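Local coordinates for protein cycloalternan-forming enzyme (Listeria monocytogenes serovar 1/2a, PDB 5F7U) that belongs to glycosyl hydrolase family 31, joining a TIM-barrel domain to several beta-rich domains and a family 6 carbohydrate-binding module, at residues Asp155-Arg160 and Val347-Asp352; Gly298-Ser303 and Thr351-Lys356. The protein carries 1 engineered substitution. All coordinates share one frame; numbering follows the deposited sequence.

Contact 1 (Asp155-Arg160 and Val347-Asp352). With MG (magnesium ion), chain H.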
# COMPACT_ATOMS: atom_id res chain seq x y z
N ASP A 155 -10.27 1.58 22.57
CA ASP A 155 -11.06 0.36 22.75
C ASP A 155 -10.33 -0.49 23.78
O ASP A 155 -9.25 -0.12 24.23
CB ASP A 155 -11.26 -0.38 21.40
CG ASP A 155 -12.46 -1.34 21.41
OD1 ASP A 155 -13.13 -1.58 22.46
OD2 ASP A 155 -12.76 -1.91 20.32
N LEU A 156 -10.92 -1.61 24.17
CA LEU A 156 -10.31 -2.42 25.22
C LEU A 156 -8.93 -2.96 24.82
O LEU A 156 -8.14 -3.35 25.68
CB LEU A 156 -11.27 -3.52 25.68
CG LEU A 156 -12.62 -3.01 26.22
CD1 LEU A 156 -13.44 -4.18 26.72
CD2 LEU A 156 -12.41 -1.97 27.33
N ASP A 157 -8.64 -2.94 23.52
CA ASP A 157 -7.33 -3.38 23.00
C ASP A 157 -6.44 -2.25 22.43
O ASP A 157 -5.45 -2.54 21.78
CB ASP A 157 -7.51 -4.50 21.96
CG ASP A 157 -8.38 -4.10 20.77
OD1 ASP A 157 -8.74 -2.92 20.61
OD2 ASP A 157 -8.72 -5.00 19.97
N THR A 158 -6.81 -0.99 22.66
CA THR A 158 -6.11 0.15 22.05
C THR A 158 -5.96 1.24 23.12
O THR A 158 -6.95 1.83 23.54
CB THR A 158 -6.87 0.67 20.82
OG1 THR A 158 -6.95 -0.36 19.83
CG2 THR A 158 -6.16 1.90 20.18
N LEU A 159 -4.71 1.44 23.56
CA LEU A 159 -4.40 2.37 24.66
C LEU A 159 -3.95 3.71 24.10
O LEU A 159 -3.13 3.76 23.20
CB LEU A 159 -3.30 1.77 25.53
CG LEU A 159 -2.67 2.63 26.63
CD1 LEU A 159 -3.67 2.88 27.76
CD2 LEU A 159 -1.41 1.97 27.16
N ARG A 160 -4.49 4.79 24.65
CA ARG A 160 -4.09 6.14 24.26
C ARG A 160 -3.36 6.81 25.41
O ARG A 160 -3.85 6.83 26.54
CB ARG A 160 -5.34 6.97 23.90
CG ARG A 160 -5.02 8.32 23.27
CD ARG A 160 -6.31 9.08 23.12
NE ARG A 160 -6.14 10.30 22.35
CZ ARG A 160 -7.16 11.07 21.98
NH1 ARG A 160 -8.42 10.75 22.33
NH2 ARG A 160 -6.92 12.16 21.24
N VAL A 347 -4.37 -2.89 12.06
CA VAL A 347 -4.64 -1.91 10.99
C VAL A 347 -6.07 -1.39 11.03
O VAL A 347 -6.29 -0.17 10.90
CB VAL A 347 -4.23 -2.44 9.59
CG1 VAL A 347 -4.46 -1.37 8.52
CG2 VAL A 347 -2.76 -2.81 9.64
N ASN A 348 -7.04 -2.30 11.20
CA ASN A 348 -8.42 -1.87 11.35
C ASN A 348 -8.59 -0.85 12.50
O ASN A 348 -9.26 0.17 12.33
CB ASN A 348 -9.37 -3.04 11.56
CG ASN A 348 -10.81 -2.60 11.59
OD1 ASN A 348 -11.34 -2.10 10.59
ND2 ASN A 348 -11.45 -2.73 12.75
N ASN A 349 -7.99 -1.15 13.65
CA ASN A 349 -8.08 -0.24 14.81
C ASN A 349 -7.47 1.12 14.51
O ASN A 349 -8.01 2.14 14.90
CB ASN A 349 -7.49 -0.89 16.08
CG ASN A 349 -8.28 -2.10 16.53
OD1 ASN A 349 -9.43 -2.27 16.13
ND2 ASN A 349 -7.67 -2.97 17.34
N TYR A 350 -6.35 1.12 13.78
CA TYR A 350 -5.74 2.35 13.33
C TYR A 350 -6.74 3.13 12.45
O TYR A 350 -6.87 4.34 12.59
CB TYR A 350 -4.42 2.04 12.59
CG TYR A 350 -3.92 3.20 11.76
CD1 TYR A 350 -3.32 4.31 12.37
CD2 TYR A 350 -4.09 3.20 10.38
CE1 TYR A 350 -2.89 5.39 11.61
CE2 TYR A 350 -3.67 4.30 9.60
CZ TYR A 350 -3.06 5.38 10.23
OH TYR A 350 -2.68 6.47 9.50
N THR A 351 -7.45 2.44 11.56
CA THR A 351 -8.44 3.12 10.71
C THR A 351 -9.67 3.61 11.48
O THR A 351 -10.34 4.55 11.06
CB THR A 351 -8.86 2.31 9.46
OG1 THR A 351 -9.58 1.14 9.88
CG2 THR A 351 -7.63 1.98 8.61
N ASP A 352 -9.94 2.99 12.63
CA ASP A 352 -10.96 3.53 13.53
C ASP A 352 -10.56 4.94 13.97
O ASP A 352 -11.42 5.82 14.15
CB ASP A 352 -11.12 2.69 14.79
CG ASP A 352 -11.82 1.38 14.54
OD1 ASP A 352 -12.62 1.23 13.59
OD2 ASP A 352 -11.59 0.47 15.35
MG MG H . -11.11 -3.35 16.97
O HOH W 1 -12.87 -4.22 17.76
O HOH W 2 -10.65 -2.34 18.76
O HOH W 3 -10.00 -4.93 17.67
O HOH W 4 -11.39 -4.35 15.25
O HOH W 5 -12.32 -1.87 16.29
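Asn349 meets Asp157 and Thr158 beside a magnesium ion that takes just one ligand from the protein, Asn349 OD1, at 2.2 Å; five waters fill the other places of a six-coordinate shell. The carboxylates of both segments stay in the second shell and hold the metal through its waters. Asp157 OD2 accepts a hydrogen bond from water 3 at 2.6 Å, and the same water accepts from Asn349 ND2, so one metal-bound water bridges the two segments. Water 2 lies 2.7 Å from both Asp155 OD2 and Asp157 OD1, while on the helix side Asp352 OD2 accepts a hydrogen bond from water 5 at 2.6 Å. The direct contact is less intimate. Asp157 and Asn349 approach from opposite directions with their carboxylate and amide planes turned 52° apart, and Asn349 ND2 sits 3.4 Å from Asp157 OD1 at an angle too poor for a bond. That amide nitrogen gives its hydrogen bonds to water 3 and to Ser339 O, which, with OD1 on the metal, hold the amide in its rotation. Thr158 OG1 lies obliquely across Asn349, 3.7 Å from ND2, and donates to Asp157 OD1 from above the carboxylate plane. Asp157 reaches inward because its CG sits between the backbone N and the carbonyl carbon (chi1 58°), at the third position of a type I turn that runs from Asp155 to Thr158 and leads into strand 158-164. Three acidic side chains gathered from a turn and a helix would be expected to repel one another, Asp155 OD2 and Asp352 OD2 being 5.6 Å apart. The hydrated dication probably offsets that charge, so that water and metal, more than direct side-chain bonds, join the turn to the helix.

Contact 2 (Gly298-Ser303 and Thr351-Lys356)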
# COMPACT_ATOMS: atom_id res chain seq x y z
N GLY A 298 0.70 -2.07 17.11
CA GLY A 298 0.99 -0.90 16.31
C GLY A 298 1.21 0.30 17.22
O GLY A 298 0.77 0.30 18.38
N MET A 299 1.91 1.31 16.70
CA MET A 299 2.08 2.57 17.45
C MET A 299 1.76 3.69 16.49
O MET A 299 2.31 3.73 15.41
CB MET A 299 3.51 2.73 17.96
CG MET A 299 3.73 4.01 18.78
SD MET A 299 5.35 4.08 19.60
CE MET A 299 5.16 2.81 20.85
N TYR A 300 0.89 4.60 16.93
CA TYR A 300 0.48 5.74 16.12
C TYR A 300 0.72 7.00 16.92
O TYR A 300 0.16 7.16 18.00
CB TYR A 300 -1.00 5.62 15.72
CG TYR A 300 -1.55 6.87 15.05
CD1 TYR A 300 -0.87 7.47 13.97
CD2 TYR A 300 -2.74 7.47 15.51
CE1 TYR A 300 -1.37 8.62 13.37
CE2 TYR A 300 -3.24 8.62 14.90
CZ TYR A 300 -2.54 9.18 13.84
OH TYR A 300 -3.02 10.31 13.22
N VAL A 301 1.56 7.90 16.40
CA VAL A 301 1.79 9.19 17.07
C VAL A 301 0.85 10.17 16.38
O VAL A 301 1.02 10.46 15.19
CB VAL A 301 3.27 9.65 17.01
CG1 VAL A 301 3.47 11.05 17.62
CG2 VAL A 301 4.16 8.65 17.73
N ASN A 302 -0.14 10.64 17.13
CA ASN A 302 -1.22 11.45 16.60
C ASN A 302 -0.83 12.91 16.53
O ASN A 302 -1.10 13.69 17.46
CB ASN A 302 -2.49 11.26 17.46
CG ASN A 302 -3.68 12.06 16.91
OD1 ASN A 302 -3.73 12.39 15.73
ND2 ASN A 302 -4.63 12.38 17.79
N SER A 303 -0.14 13.27 15.45
CA SER A 303 0.25 14.66 15.19
C SER A 303 0.65 14.79 13.74
O SER A 303 1.25 13.89 13.18
CB SER A 303 1.49 15.02 16.03
OG SER A 303 1.83 16.39 15.81
N THR A 351 -7.45 2.44 11.56
CA THR A 351 -8.44 3.12 10.71
C THR A 351 -9.67 3.61 11.48
O THR A 351 -10.34 4.55 11.06
CB THR A 351 -8.86 2.31 9.46
OG1 THR A 351 -9.58 1.14 9.88
CG2 THR A 351 -7.63 1.98 8.61
N ASP A 352 -9.94 2.99 12.63
CA ASP A 352 -10.96 3.53 13.53
C ASP A 352 -10.56 4.94 13.97
O ASP A 352 -11.42 5.82 14.15
CB ASP A 352 -11.12 2.69 14.79
CG ASP A 352 -11.82 1.38 14.54
OD1 ASP A 352 -12.62 1.23 13.59
OD2 ASP A 352 -11.59 0.47 15.35
N ILE A 353 -9.26 5.14 14.16
CA ILE A 353 -8.75 6.40 14.68
C ILE A 353 -8.64 7.44 13.55
O ILE A 353 -9.03 8.60 13.75
CB ILE A 353 -7.39 6.22 15.40
CG1 ILE A 353 -7.55 5.28 16.63
CG2 ILE A 353 -6.80 7.57 15.82
CD1 ILE A 353 -6.23 4.64 17.05
N THR A 354 -8.13 7.04 12.39
CA THR A 354 -7.71 8.00 11.36
C THR A 354 -8.59 7.99 10.12
O THR A 354 -8.40 8.84 9.23
CB THR A 354 -6.25 7.78 10.90
OG1 THR A 354 -6.14 6.49 10.27
CG2 THR A 354 -5.31 7.85 12.11
N GLY A 355 -9.51 7.03 10.03
CA GLY A 355 -10.46 7.00 8.90
C GLY A 355 -10.38 5.73 8.09
O GLY A 355 -9.30 5.20 7.83
N LYS A 356 -11.55 5.23 7.72
CA LYS A 356 -11.63 4.07 6.85
C LYS A 356 -11.36 4.45 5.41
O LYS A 356 -11.65 5.57 4.99
CB LYS A 356 -13.02 3.44 6.92
CG LYS A 356 -13.49 3.07 8.32
CD LYS A 356 -12.72 1.89 8.84
CE LYS A 356 -12.78 1.87 10.37
NZ LYS A 356 -12.27 0.56 10.81
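Tyr300 reaches from strand 297-301 to the last turn of helix 343-354, where two methyl groups receive its outer ring. Packing is closest at Thr354: its CG2 lies 3.5 Å from Tyr300 CZ and equally near the hydroxyl oxygen, the two side chains coming from opposite directions. Ile353 slides past the ring the other way, its CG2 3.8 Å from Tyr300 CE2. Both methyls approach the ring obliquely. With CG anti to the backbone N (chi1 172°), Tyr300 leans forward along its own strand toward Asn302, whose CA sits 3.7 Å above the ring plane, toward its rim. The hydroxyl of Thr354 takes no part in this apolar patch; its OG1 is bonded to Gln593 NE2 and to the carbonyl of Tyr350.

The other side of the helix end is polar and looser. Asp352 is exposed there, and Lys356 folds back to it in a salt bridge, NZ to OD1 at 2.9 Å, while the same ammonium also donates to Thr351 OG1. Gly355 leaves the helix with a positive phi of 121°, consistent with the chain turning back so that Lys356 reaches Asp352. The arrangement is that of a helix terminus laid on an antiparallel beta-sheet, here that of the galactose mutarotase-like N-terminal domain of family 31, ahead of strand 367-369, the first strand of the TIM barrel.

Both contacts hang on helix 343-354 and pin it to neighbouring parts of the same beta framework, where strand 333-338 pairs with both 158-164 and 297-301. Contact 1 is buried yet polar and hydrated; contact 2 is apolar where it touches, though only partly buried. Their centres lie 8 Å apart and they touch at several points: Tyr350 meets the Tyr300 ring edge-to-face, Thr158 CG2 lies 4.2 Å from Ile353 CD1, and Asn348 OD1 lies 2.8 Å from Lys356 NZ. The shared Asp352 divides its carboxylate between them, one oxygen serving the metal's water shell and the other Lys356, so ionic chemistry runs along the helix flank beside the methyl-to-ring packing.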